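CurF (Lyngbya majuscula, PDB 5DP2) probably forms the cyclopropane ring of curacin A, acting as an NADP(H)-dependent enoyl reductase domain of its polyketide synthase pathway. Local coordinates at residues 143-148 with 295-299; 173-178 with 308-312; 209-215 with 238-243. One frame throughout, in Å; residues are numbered along the deposited sequence.

Interaction 1: residues 143-148 with 295-299; sequences FFTAYY and LWDDL. With NAP (NADP nicotinamide-adenine-dinucleotide phosphate), chain B.
Phe144 and Tyr147 of helix 140-153 pack against Leu295 and Leu299 of helix 290-305, a buried helix-helix contact with one side-chain hydrogen bond at its margin. The two short segments run nearly perpendicular, at 91°, and their axes come no closer than 10.8 Å. Large side chains fill that wide spacing.

Leu299 divides its two methyl branches between two rings. Its CD1 lies over a face of the Phe144 ring, 4.0 Å from the centroid, in a CH-pi contact. Its CD2 is 3.7 Å from Tyr147 CD1, and its CG sits above the same tyrosine ring, offset toward the rim. Leu295 also serves both rings. Leu295 CB comes obliquely to Phe144, 3.8 Å from Phe144 CD2; Leu295 CD2 meets the edge of the Tyr147 ring. Phe144 reaches beyond the leucines to Trp296, where Phe144 CZ is 3.5 Å from Trp296 CE3. These two rings touch rim to rim with planes 19° apart, and neither covers the other.

With chi1 at -173°, Tyr147 extends its ring opposite the backbone N, past both leucines to Asp298. Its OH donates to Asp298 OD2 over 2.6 Å. The carboxylate oxygen is met on its anti side, but well out of the carboxylate plane, by a ring turned steeply against that plane. This short bond fixes the far end of the phenol.

Thr145 points away from helix 290-305. Its OG1 lies 3.4 Å from C4N of the NADP nicotinamide and is also hydrogen-bonded to Met141 O. Helix 140-153 thus joins helix 290-305 to the cofactor. Helix 170-181 touches it through Phe143, Ala146 and Tyr147, and Met281 of helix 281-287 touches Phe144, Thr145 and Tyr148.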
loop_
_atom_site.group_PDB
_atom_site.type_symbol
_atom_site.label_atom_id
_atom_site.label_comp_id
_atom_site.label_asym_id
_atom_site.label_seq_id
_atom_site.Cartn_x
_atom_site.Cartn_y
_atom_site.Cartn_z
ATOM N N PHE A 143 1.284 1.830 5.097
ATOM C CA PHE A 143 1.542 2.943 6.006
ATOM C C PHE A 143 2.191 4.122 5.332
ATOM O O PHE A 143 1.917 5.266 5.725
ATOM C CB PHE A 143 2.346 2.518 7.244
ATOM C CG PHE A 143 1.532 1.786 8.283
ATOM C CD1 PHE A 143 0.862 2.499 9.270
ATOM C CD2 PHE A 143 1.421 0.412 8.259
ATOM C CE1 PHE A 143 0.132 1.837 10.248
ATOM C CE2 PHE A 143 0.708 -0.256 9.256
ATOM C CZ PHE A 143 0.067 0.466 10.249
ATOM N N PHE A 144 3.110 3.917 4.376
ATOM C CA PHE A 144 3.737 5.073 3.750
ATOM C C PHE A 144 2.690 5.865 2.962
ATOM O O PHE A 144 2.688 7.100 2.977
ATOM C CB PHE A 144 4.954 4.691 2.894
ATOM C CG PHE A 144 6.209 4.380 3.684
ATOM C CD1 PHE A 144 6.233 3.492 4.756
ATOM C CD2 PHE A 144 7.422 4.973 3.318
ATOM C CE1 PHE A 144 7.398 3.207 5.442
ATOM C CE2 PHE A 144 8.596 4.689 4.005
ATOM C CZ PHE A 144 8.584 3.808 5.057
ATOM N N THR A 145 1.772 5.154 2.271
ATOM C CA THR A 145 0.696 5.814 1.530
ATOM C C THR A 145 -0.212 6.592 2.471
ATOM O O THR A 145 -0.526 7.763 2.243
ATOM C CB THR A 145 -0.110 4.749 0.762
ATOM O OG1 THR A 145 0.732 4.093 -0.194
ATOM C CG2 THR A 145 -1.270 5.356 -0.007
ATOM N N ALA A 146 -0.666 5.919 3.533
ATOM C CA ALA A 146 -1.599 6.558 4.456
ATOM C C ALA A 146 -0.950 7.734 5.192
ATOM O O ALA A 146 -1.595 8.754 5.431
ATOM C CB ALA A 146 -2.170 5.545 5.413
ATOM N N TYR A 147 0.322 7.603 5.571
ATOM C CA TYR A 147 1.002 8.691 6.274
ATOM C C TYR A 147 1.212 9.882 5.358
ATOM O O TYR A 147 0.962 11.036 5.737
ATOM C CB TYR A 147 2.349 8.191 6.826
ATOM C CG TYR A 147 3.038 9.208 7.713
ATOM C CD1 TYR A 147 2.722 9.314 9.054
ATOM C CD2 TYR A 147 4.014 10.050 7.218
ATOM C CE1 TYR A 147 3.359 10.217 9.880
ATOM C CE2 TYR A 147 4.647 10.983 8.040
ATOM C CZ TYR A 147 4.306 11.057 9.374
ATOM O OH TYR A 147 4.924 11.963 10.224
ATOM N N TYR A 148 1.681 9.639 4.128
ATOM C CA TYR A 148 1.869 10.747 3.203
ATOM C C TYR A 148 0.560 11.490 2.976
ATOM O O TYR A 148 0.503 12.721 3.011
ATOM C CB TYR A 148 2.474 10.229 1.891
ATOM C CG TYR A 148 2.791 11.326 0.934
ATOM C CD1 TYR A 148 3.688 12.336 1.265
ATOM C CD2 TYR A 148 2.202 11.363 -0.328
ATOM C CE1 TYR A 148 4.002 13.347 0.381
ATOM C CE2 TYR A 148 2.521 12.363 -1.232
ATOM C CZ TYR A 148 3.423 13.357 -0.881
ATOM O OH TYR A 148 3.739 14.367 -1.769
ATOM N N LEU A 295 10.114 9.619 5.052
ATOM C CA LEU A 295 8.917 9.081 5.681
ATOM C C LEU A 295 9.278 8.091 6.775
ATOM O O LEU A 295 8.650 8.094 7.851
ATOM C CB LEU A 295 8.004 8.442 4.627
ATOM C CG LEU A 295 7.333 9.381 3.640
ATOM C CD1 LEU A 295 6.632 8.642 2.510
ATOM C CD2 LEU A 295 6.351 10.303 4.308
ATOM N N TRP A 296 10.286 7.236 6.537
ATOM C CA TRP A 296 10.679 6.277 7.572
ATOM C C TRP A 296 11.278 6.971 8.807
ATOM O O TRP A 296 11.157 6.475 9.919
ATOM C CB TRP A 296 11.633 5.220 7.004
ATOM C CG TRP A 296 11.851 4.006 7.867
ATOM C CD1 TRP A 296 13.060 3.496 8.266
ATOM C CD2 TRP A 296 10.859 3.112 8.420
ATOM N NE1 TRP A 296 12.882 2.368 9.006
ATOM C CE2 TRP A 296 11.545 2.093 9.108
ATOM C CE3 TRP A 296 9.459 3.065 8.402
ATOM C CZ2 TRP A 296 10.887 1.056 9.776
ATOM C CZ3 TRP A 296 8.796 2.029 9.071
ATOM C CH2 TRP A 296 9.513 1.057 9.761
ATOM N N ASP A 297 11.906 8.132 8.613
ATOM C CA ASP A 297 12.397 8.891 9.769
ATOM C C ASP A 297 11.253 9.187 10.745
ATOM O O ASP A 297 11.471 9.221 11.956
ATOM C CB ASP A 297 13.035 10.215 9.349
ATOM C CG ASP A 297 14.387 10.073 8.693
ATOM O OD1 ASP A 297 15.072 9.058 8.914
ATOM O OD2 ASP A 297 14.751 11.024 7.966
ATOM N N ASP A 298 10.049 9.423 10.238
ATOM C CA ASP A 298 8.881 9.663 11.101
ATOM C C ASP A 298 8.223 8.361 11.567
ATOM O O ASP A 298 7.820 8.235 12.727
ATOM C CB ASP A 298 7.820 10.528 10.404
ATOM C CG ASP A 298 8.228 11.974 10.211
ATOM O OD1 ASP A 298 9.334 12.377 10.598
ATOM O OD2 ASP A 298 7.396 12.703 9.657
ATOM N N LEU A 299 8.099 7.375 10.684
ATOM C CA LEU A 299 7.327 6.196 10.998
ATOM C C LEU A 299 8.101 5.173 11.834
ATOM O O LEU A 299 7.488 4.431 12.604
ATOM C CB LEU A 299 6.837 5.540 9.709
ATOM C CG LEU A 299 5.690 6.254 8.989
ATOM C CD1 LEU A 299 5.540 5.741 7.547
ATOM C CD2 LEU A 299 4.374 6.055 9.733
HETATM P PA NAP B . -7.004 -3.331 -0.333
HETATM O O1A NAP B . -6.516 -4.322 0.667
HETATM O O2A NAP B . -7.570 -2.041 0.137
HETATM O O5B NAP B . -8.043 -4.096 -1.276
HETATM C C5B NAP B . -8.946 -3.374 -2.125
HETATM C C4B NAP B . -10.101 -2.757 -1.366
HETATM O O4B NAP B . -11.018 -2.240 -2.303
HETATM C C3B NAP B . -10.838 -3.715 -0.477
HETATM O O3B NAP B . -10.669 -3.284 0.876
HETATM C C2B NAP B . -12.310 -3.638 -0.922
HETATM O O2B NAP B . -13.287 -3.480 0.067
HETATM C C1B NAP B . -12.346 -2.372 -1.755
HETATM N N9A NAP B . -13.241 -2.427 -2.903
HETATM C C8A NAP B . -12.954 -2.931 -4.153
HETATM N N7A NAP B . -14.025 -2.809 -4.972
HETATM C C5A NAP B . -14.987 -2.218 -4.250
HETATM C C6A NAP B . -16.328 -1.805 -4.508
HETATM N N6A NAP B . -16.868 -1.998 -5.728
HETATM N N1A NAP B . -17.012 -1.226 -3.529
HETATM C C2A NAP B . -16.444 -1.050 -2.331
HETATM N N3A NAP B . -15.203 -1.390 -1.971
HETATM C C4A NAP B . -14.495 -1.983 -2.920
HETATM O O3 NAP B . -5.831 -3.005 -1.387
HETATM P PN NAP B . -4.552 -2.056 -1.227
HETATM O O1N NAP B . -3.421 -2.730 -1.902
HETATM O O2N NAP B . -4.389 -1.622 0.200
HETATM O O5D NAP B . -4.966 -0.841 -2.124
HETATM C C5D NAP B . -6.072 -0.009 -1.703
HETATM C C4D NAP B . -6.553 0.858 -2.895
HETATM O O4D NAP B . -5.681 1.952 -3.006
HETATM C C3D NAP B . -6.507 0.157 -4.258
HETATM O O3D NAP B . -7.515 0.747 -5.090
HETATM C C2D NAP B . -5.115 0.463 -4.750
HETATM O O2D NAP B . -5.061 0.406 -6.179
HETATM C C1D NAP B . -4.894 1.850 -4.206
HETATM N N1N NAP B . -3.544 2.283 -3.787
HETATM C C2N NAP B . -3.020 3.420 -4.298
HETATM C C3N NAP B . -1.762 3.890 -3.933
HETATM C C7N NAP B . -1.234 5.151 -4.525
HETATM O O7N NAP B . -0.062 5.371 -4.309
HETATM N N7N NAP B . -2.073 5.953 -5.234
HETATM C C4N NAP B . -1.012 3.161 -3.004
HETATM C C5N NAP B . -1.571 1.998 -2.491
HETATM C C6N NAP B . -2.843 1.569 -2.888
HETATM P P2B NAP B . -13.788 -4.649 1.036
HETATM O O1X NAP B . -12.623 -4.975 1.961
HETATM O O2X NAP B . -14.950 -4.010 1.744
HETATM O O3X NAP B . -14.162 -5.819 0.159
#

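Interaction 2: residues 173-178 with 308-312; sequences QAAVQL and LKPLP
Leu308 begins the contact by packing on Leu178 of helix 170-181, with Leu308 CD1 3.8 Å from Leu178 CD2. The two side chains cross at about a right angle.

At Lys309 the backbone takes over. The carboxamide of Gln177 pairs with both polar backbone atoms of this residue. Lys309 N donates to Gln177 OE1 over 2.9 Å, nearly straight at 168°, in the carbonyl plane and on a lone pair. Gln177 NE2 returns a bond of 3.0 Å to Lys309 O. Here the acceptor lies close to the amide plane of Gln177, but the donor stands well above the plane of the receiving carbonyl. The glutamine chain is extended beyond CG (chi2 -163°), which brings its amide out to the loop. Two bonds therefore fix how that amide is turned. The lysine side chain leads away, and its NZ bonds to Gly306 O.

Pro310 points away from the helix. Leu311 lays its CD2 against the helix at Gln173, Ala174 and Gln177, 3.9 Å from Gln173 CB and 3.8 Å from Gln177 NE2. Its backbone N is held by Thr138 OG1. Pro312 closes the run with its ring beside Gln173, where Pro312 CD is 3.4 Å from Gln173 OE1. That amide is satisfied by Ala167 O and Gln201.

Helix 170-181 follows strand 161-164 of the parallel sheet, and strand 313-317 belongs to the mixed sheet. The contact thus lies at the junction of the Rossmann-type and GroES-like domains typical of medium-chain dehydrogenase/reductase folds.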
loop_
_atom_site.group_PDB
_atom_site.type_symbol
_atom_site.label_atom_id
_atom_site.label_comp_id
_atom_site.label_asym_id
_atom_site.label_seq_id
_atom_site.Cartn_x
_atom_site.Cartn_y
_atom_site.Cartn_z
ATOM N N GLN A 173 -6.748 0.092 6.569
ATOM C CA GLN A 173 -6.414 -0.277 7.947
ATOM C C GLN A 173 -5.285 0.607 8.481
ATOM O O GLN A 173 -5.301 1.039 9.645
ATOM C CB GLN A 173 -6.006 -1.748 8.035
ATOM C CG GLN A 173 -7.204 -2.703 7.971
ATOM C CD GLN A 173 -7.858 -2.876 9.334
ATOM O OE1 GLN A 173 -7.255 -3.460 10.243
ATOM N NE2 GLN A 173 -9.059 -2.366 9.500
ATOM N N ALA A 174 -4.265 0.850 7.644
ATOM C CA ALA A 174 -3.176 1.752 8.041
ATOM C C ALA A 174 -3.705 3.156 8.301
ATOM O O ALA A 174 -3.311 3.811 9.282
ATOM C CB ALA A 174 -2.084 1.776 6.981
ATOM N N ALA A 175 -4.594 3.630 7.441
ATOM C CA ALA A 175 -5.193 4.947 7.609
ATOM C C ALA A 175 -5.999 5.036 8.897
ATOM O O ALA A 175 -5.957 6.077 9.569
ATOM C CB ALA A 175 -6.036 5.296 6.394
ATOM N N VAL A 176 -6.739 3.988 9.264
ATOM C CA VAL A 176 -7.474 4.032 10.534
ATOM C C VAL A 176 -6.494 4.183 11.695
ATOM O O VAL A 176 -6.690 5.014 12.586
ATOM C CB VAL A 176 -8.384 2.789 10.726
ATOM C CG1 VAL A 176 -8.943 2.761 12.139
ATOM C CG2 VAL A 176 -9.514 2.782 9.704
ATOM N N GLN A 177 -5.443 3.368 11.716
ATOM C CA GLN A 177 -4.483 3.461 12.808
ATOM C C GLN A 177 -3.888 4.862 12.881
ATOM O O GLN A 177 -3.758 5.446 13.971
ATOM C CB GLN A 177 -3.334 2.460 12.652
ATOM C CG GLN A 177 -3.687 1.024 12.978
ATOM C CD GLN A 177 -2.426 0.205 13.187
ATOM O OE1 GLN A 177 -1.493 0.655 13.859
ATOM N NE2 GLN A 177 -2.405 -1.000 12.651
ATOM N N LEU A 178 -3.473 5.415 11.748
ATOM C CA LEU A 178 -2.850 6.734 11.740
ATOM C C LEU A 178 -3.836 7.837 12.117
ATOM O O LEU A 178 -3.503 8.738 12.900
ATOM C CB LEU A 178 -2.222 7.016 10.368
ATOM C CG LEU A 178 -0.881 6.346 10.169
ATOM C CD1 LEU A 178 -0.551 6.289 8.688
ATOM C CD2 LEU A 178 0.205 7.086 10.924
ATOM N N LEU A 308 2.139 2.578 16.494
ATOM C CA LEU A 308 1.533 1.902 15.337
ATOM C C LEU A 308 1.882 0.424 15.461
ATOM O O LEU A 308 2.919 0.058 16.027
ATOM C CB LEU A 308 2.044 2.461 14.013
ATOM C CG LEU A 308 1.723 3.942 13.795
ATOM C CD1 LEU A 308 2.399 4.401 12.512
ATOM C CD2 LEU A 308 0.223 4.228 13.735
ATOM N N LYS A 309 0.998 -0.428 14.915
ATOM C CA LYS A 309 1.134 -1.870 15.000
ATOM C C LYS A 309 1.050 -2.478 13.611
ATOM O O LYS A 309 0.431 -1.897 12.710
ATOM C CB LYS A 309 0.005 -2.463 15.854
ATOM C CG LYS A 309 -0.106 -1.956 17.264
ATOM C CD LYS A 309 0.721 -2.750 18.227
ATOM C CE LYS A 309 0.307 -2.534 19.684
ATOM N NZ LYS A 309 0.875 -1.345 20.369
ATOM N N PRO A 310 1.625 -3.664 13.422
ATOM C CA PRO A 310 1.417 -4.370 12.172
ATOM C C PRO A 310 -0.066 -4.494 11.863
ATOM O O PRO A 310 -0.930 -4.568 12.761
ATOM C CB PRO A 310 2.016 -5.756 12.421
ATOM C CG PRO A 310 2.912 -5.598 13.574
ATOM C CD PRO A 310 2.437 -4.442 14.379
ATOM N N LEU A 311 -0.382 -4.544 10.571
ATOM C CA LEU A 311 -1.769 -4.819 10.161
ATOM C C LEU A 311 -2.151 -6.244 10.469
ATOM O O LEU A 311 -1.292 -7.128 10.516
ATOM C CB LEU A 311 -1.928 -4.576 8.656
ATOM C CG LEU A 311 -1.546 -3.200 8.153
ATOM C CD1 LEU A 311 -1.862 -3.105 6.663
ATOM C CD2 LEU A 311 -2.214 -2.086 8.967
ATOM N N PRO A 312 -3.464 -6.514 10.598
ATOM C CA PRO A 312 -3.938 -7.911 10.506
ATOM C C PRO A 312 -3.419 -8.525 9.211
ATOM O O PRO A 312 -3.314 -7.815 8.198
ATOM C CB PRO A 312 -5.472 -7.770 10.500
ATOM C CG PRO A 312 -5.716 -6.444 11.143
ATOM C CD PRO A 312 -4.600 -5.587 10.666
#

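Interaction 3: residues 209-215 with 238-243; sequences SRTTEFA and EYIPKN. With NAP (NADP nicotinamide-adenine-dinucleotide phosphate), chain B.
Tyr239 gives the main polar link, its OH donating to Ser209 O over 2.7 Å. The carbonyl oxygen lies in the plane of the phenol ring, at its edge, while the OH is tilted 22° from the carbonyl plane. In the conformer described, one of two, Lys242 NZ makes a salt bridge of 2.6 Å to Glu238 OE1 and a weak bond of 3.4 Å to Thr212 OG1. A water also bonds to Thr212 OG1 and, weakly, to Glu238 OE1.

Among the apolar contacts, Thr212 CG2 sits over the centre of the Tyr239 ring, 3.7 Å from its centroid, in a CH-pi contact. Its chi1 of 60° gives CG2 to the ring and OG1 to Lys242. Phe214 CE2 is 3.8 Å from Tyr239 CE2. A leucine in place of Tyr239 would probably leave Ser209 O without this donor and the Thr212 methyl without a flat face to rest on.

On the cofactor side, Arg210 in one of its two conformers lays a guanidinium face over the adenine; there NH2 donates to O3X of the 2'-phosphate over 3.0 Å and NE to Ser191 OG. Arg210 follows strand 205-208, an edge strand of the parallel Rossmann-type sheet, consistent with NADP recognition.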
loop_
_atom_site.group_PDB
_atom_site.type_symbol
_atom_site.label_atom_id
_atom_site.label_comp_id
_atom_site.label_asym_id
_atom_site.label_seq_id
_atom_site.Cartn_x
_atom_site.Cartn_y
_atom_site.Cartn_z
ATOM N N SER A 209 -19.807 0.427 2.287
ATOM C CA SER A 209 -19.099 1.053 1.194
ATOM C C SER A 209 -19.600 0.687 -0.203
ATOM O O SER A 209 -19.168 1.292 -1.181
ATOM C CB SER A 209 -17.661 0.593 1.217
ATOM O OG SER A 209 -17.659 -0.823 1.056
ATOM N N ARG A 210 -20.472 -0.328 -0.289
ATOM C CA ARG A 210 -20.795 -0.955 -1.567
ATOM C C ARG A 210 -21.894 -0.241 -2.331
ATOM O O ARG A 210 -22.188 -0.623 -3.470
ATOM C CB ARG A 210 -21.118 -2.436 -1.374
ATOM C CG ARG A 210 -19.910 -3.252 -0.972
ATOM C CD ARG A 210 -19.169 -3.747 -2.192
ATOM N NE ARG A 210 -17.860 -4.315 -1.827
ATOM C CZ ARG A 210 -16.987 -4.815 -2.714
ATOM N NH1 ARG A 210 -17.284 -4.857 -4.005
ATOM N NH2 ARG A 210 -15.816 -5.291 -2.315
ATOM N N THR A 211 -22.476 0.799 -1.742
ATOM C CA THR A 211 -23.326 1.766 -2.437
ATOM C C THR A 211 -22.875 3.151 -1.983
ATOM O O THR A 211 -22.139 3.279 -1.005
ATOM C CB THR A 211 -24.831 1.617 -2.120
ATOM O OG1 THR A 211 -25.092 2.106 -0.808
ATOM C CG2 THR A 211 -25.292 0.166 -2.314
ATOM N N THR A 212 -23.388 4.181 -2.662
ATOM C CA THR A 212 -23.090 5.543 -2.251
ATOM C C THR A 212 -24.057 6.078 -1.181
ATOM O O THR A 212 -24.007 7.260 -0.843
ATOM C CB THR A 212 -23.018 6.494 -3.454
ATOM O OG1 THR A 212 -24.267 6.490 -4.136
ATOM C CG2 THR A 212 -21.906 6.137 -4.415
ATOM N N GLU A 213 -24.884 5.218 -0.595
ATOM C CA GLU A 213 -25.784 5.668 0.462
ATOM C C GLU A 213 -25.013 6.119 1.721
ATOM O O GLU A 213 -25.587 6.819 2.543
ATOM C CB GLU A 213 -26.790 4.575 0.799
ATOM C CG GLU A 213 -27.824 4.349 -0.315
ATOM C CD GLU A 213 -28.483 5.631 -0.804
ATOM O OE1 GLU A 213 -28.994 6.414 0.035
ATOM O OE2 GLU A 213 -28.483 5.861 -2.035
ATOM N N PHE A 214 -23.728 5.755 1.861
ATOM C CA PHE A 214 -22.926 6.263 2.969
ATOM C C PHE A 214 -22.952 7.785 2.990
ATOM O O PHE A 214 -22.785 8.372 4.055
ATOM C CB PHE A 214 -21.462 5.765 2.904
ATOM C CG PHE A 214 -20.682 6.340 1.759
ATOM C CD1 PHE A 214 -20.135 7.613 1.830
ATOM C CD2 PHE A 214 -20.540 5.641 0.591
ATOM C CE1 PHE A 214 -19.501 8.182 0.738
ATOM C CE2 PHE A 214 -19.873 6.194 -0.499
ATOM C CZ PHE A 214 -19.369 7.467 -0.432
ATOM N N ALA A 215 -23.101 8.451 1.838
ATOM C CA ALA A 215 -23.009 9.897 1.825
ATOM C C ALA A 215 -24.172 10.508 2.597
ATOM O O ALA A 215 -23.971 11.403 3.412
ATOM C CB ALA A 215 -22.944 10.430 0.411
ATOM N N GLU A 238 -20.669 6.887 -9.165
ATOM C CA GLU A 238 -20.812 8.234 -8.637
ATOM C C GLU A 238 -20.007 8.457 -7.353
ATOM O O GLU A 238 -20.247 9.420 -6.637
ATOM C CB GLU A 238 -22.281 8.569 -8.394
ATOM C CG GLU A 238 -23.112 8.549 -9.670
ATOM C CD GLU A 238 -24.551 8.941 -9.451
ATOM O OE1 GLU A 238 -25.053 8.869 -8.309
ATOM O OE2 GLU A 238 -25.196 9.292 -10.448
ATOM N N TYR A 239 -19.045 7.576 -7.062
ATOM C CA TYR A 239 -18.330 7.694 -5.801
ATOM C C TYR A 239 -17.564 9.005 -5.672
ATOM O O TYR A 239 -17.552 9.584 -4.572
ATOM C CB TYR A 239 -17.393 6.487 -5.586
ATOM C CG TYR A 239 -18.120 5.262 -5.054
ATOM C CD1 TYR A 239 -18.937 4.479 -5.864
ATOM C CD2 TYR A 239 -18.020 4.910 -3.721
ATOM C CE1 TYR A 239 -19.616 3.400 -5.350
ATOM C CE2 TYR A 239 -18.680 3.819 -3.199
ATOM C CZ TYR A 239 -19.494 3.072 -4.013
ATOM O OH TYR A 239 -20.167 1.978 -3.550
ATOM N N ILE A 240 -16.941 9.501 -6.745
ATOM C CA ILE A 240 -16.163 10.745 -6.625
ATOM C C ILE A 240 -17.087 11.933 -6.304
ATOM O O ILE A 240 -16.868 12.621 -5.318
ATOM C CB ILE A 240 -15.256 10.965 -7.835
ATOM C CG1 ILE A 240 -14.161 9.890 -7.855
ATOM C CG2 ILE A 240 -14.668 12.374 -7.796
ATOM C CD1 ILE A 240 -13.369 9.843 -9.142
ATOM N N PRO A 241 -18.133 12.216 -7.120
ATOM C CA PRO A 241 -18.954 13.377 -6.799
ATOM C C PRO A 241 -19.692 13.248 -5.458
ATOM O O PRO A 241 -19.886 14.249 -4.764
ATOM C CB PRO A 241 -19.923 13.491 -7.994
ATOM C CG PRO A 241 -19.903 12.123 -8.623
ATOM C CD PRO A 241 -18.490 11.642 -8.432
ATOM N N LYS A 242 -20.114 12.034 -5.087
ATOM C CA LYS A 242 -20.776 11.825 -3.801
ATOM C C LYS A 242 -19.852 12.150 -2.632
ATOM O O LYS A 242 -20.289 12.728 -1.625
ATOM C CB LYS A 242 -21.299 10.382 -3.695
ATOM C CG LYS A 242 -22.525 10.099 -4.542
ATOM C CD LYS A 242 -23.818 10.436 -3.819
ATOM C CE LYS A 242 -25.001 10.404 -4.775
ATOM N NZ LYS A 242 -24.845 9.346 -5.807
ATOM N N ASN A 243 -18.575 11.768 -2.759
ATOM C CA ASN A 243 -17.581 12.140 -1.750
ATOM C C ASN A 243 -17.340 13.639 -1.719
ATOM O O ASN A 243 -17.279 14.255 -0.633
ATOM C CB ASN A 243 -16.271 11.402 -2.023
ATOM C CG ASN A 243 -16.268 10.019 -1.390
ATOM O OD1 ASN A 243 -16.475 9.890 -0.188
ATOM N ND2 ASN A 243 -15.951 9.027 -2.143
HETATM P PA NAP B . -7.004 -3.331 -0.333
HETATM O O1A NAP B . -6.516 -4.322 0.667
HETATM O O2A NAP B . -7.570 -2.041 0.137
HETATM O O5B NAP B . -8.043 -4.096 -1.276
HETATM C C5B NAP B . -8.946 -3.374 -2.125
HETATM C C4B NAP B . -10.101 -2.757 -1.366
HETATM O O4B NAP B . -11.018 -2.240 -2.303
HETATM C C3B NAP B . -10.838 -3.715 -0.477
HETATM O O3B NAP B . -10.669 -3.284 0.876
HETATM C C2B NAP B . -12.310 -3.638 -0.922
HETATM O O2B NAP B . -13.287 -3.480 0.067
HETATM C C1B NAP B . -12.346 -2.372 -1.755
HETATM N N9A NAP B . -13.241 -2.427 -2.903
HETATM C C8A NAP B . -12.954 -2.931 -4.153
HETATM N N7A NAP B . -14.025 -2.809 -4.972
HETATM C C5A NAP B . -14.987 -2.218 -4.250
HETATM C C6A NAP B . -16.328 -1.805 -4.508
HETATM N N6A NAP B . -16.868 -1.998 -5.728
HETATM N N1A NAP B . -17.012 -1.226 -3.529
HETATM C C2A NAP B . -16.444 -1.050 -2.331
HETATM N N3A NAP B . -15.203 -1.390 -1.971
HETATM C C4A NAP B . -14.495 -1.983 -2.920
HETATM O O3 NAP B . -5.831 -3.005 -1.387
HETATM P PN NAP B . -4.552 -2.056 -1.227
HETATM O O1N NAP B . -3.421 -2.730 -1.902
HETATM O O2N NAP B . -4.389 -1.622 0.200
HETATM O O5D NAP B . -4.966 -0.841 -2.124
HETATM C C5D NAP B . -6.072 -0.009 -1.703
HETATM C C4D NAP B . -6.553 0.858 -2.895
HETATM O O4D NAP B . -5.681 1.952 -3.006
HETATM C C3D NAP B . -6.507 0.157 -4.258
HETATM O O3D NAP B . -7.515 0.747 -5.090
HETATM C C2D NAP B . -5.115 0.463 -4.750
HETATM O O2D NAP B . -5.061 0.406 -6.179
HETATM C C1D NAP B . -4.894 1.850 -4.206
HETATM N N1N NAP B . -3.544 2.283 -3.787
HETATM C C2N NAP B . -3.020 3.420 -4.298
HETATM C C3N NAP B . -1.762 3.890 -3.933
HETATM C C7N NAP B . -1.234 5.151 -4.525
HETATM O O7N NAP B . -0.062 5.371 -4.309
HETATM N N7N NAP B . -2.073 5.953 -5.234
HETATM C C4N NAP B . -1.012 3.161 -3.004
HETATM C C5N NAP B . -1.571 1.998 -2.491
HETATM C C6N NAP B . -2.843 1.569 -2.888
HETATM P P2B NAP B . -13.788 -4.649 1.036
HETATM O O1X NAP B . -12.623 -4.975 1.961
HETATM O O2X NAP B . -14.950 -4.010 1.744
HETATM O O3X NAP B . -14.162 -5.819 0.159
HETATM O O HOH W 1 -24.561 5.919 -6.775
#

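Overall arrangement
Interactions 1 and 2 form one continuous packed region, with centres 11 Å apart. Phe143 joins them: its CZ is 3.4 Å from Lys309 O and its CE2 is 3.5 Å from Leu311 CD2. Leu178 and Ala175 also pack on helix 140-153. Interaction 3 lies apart, its centre about 27 Å from that of interaction 1 and 24 Å from that of interaction 2. In sequence it is nested inside the loops closed by both. The cofactor spans this gap: interaction 1 meets its nicotinamide end through Thr145, and interaction 3 meets its adenine and 2'-phosphate. Interaction 2 stands farther back, with the Leu311 side chain about 7 Å from NADP.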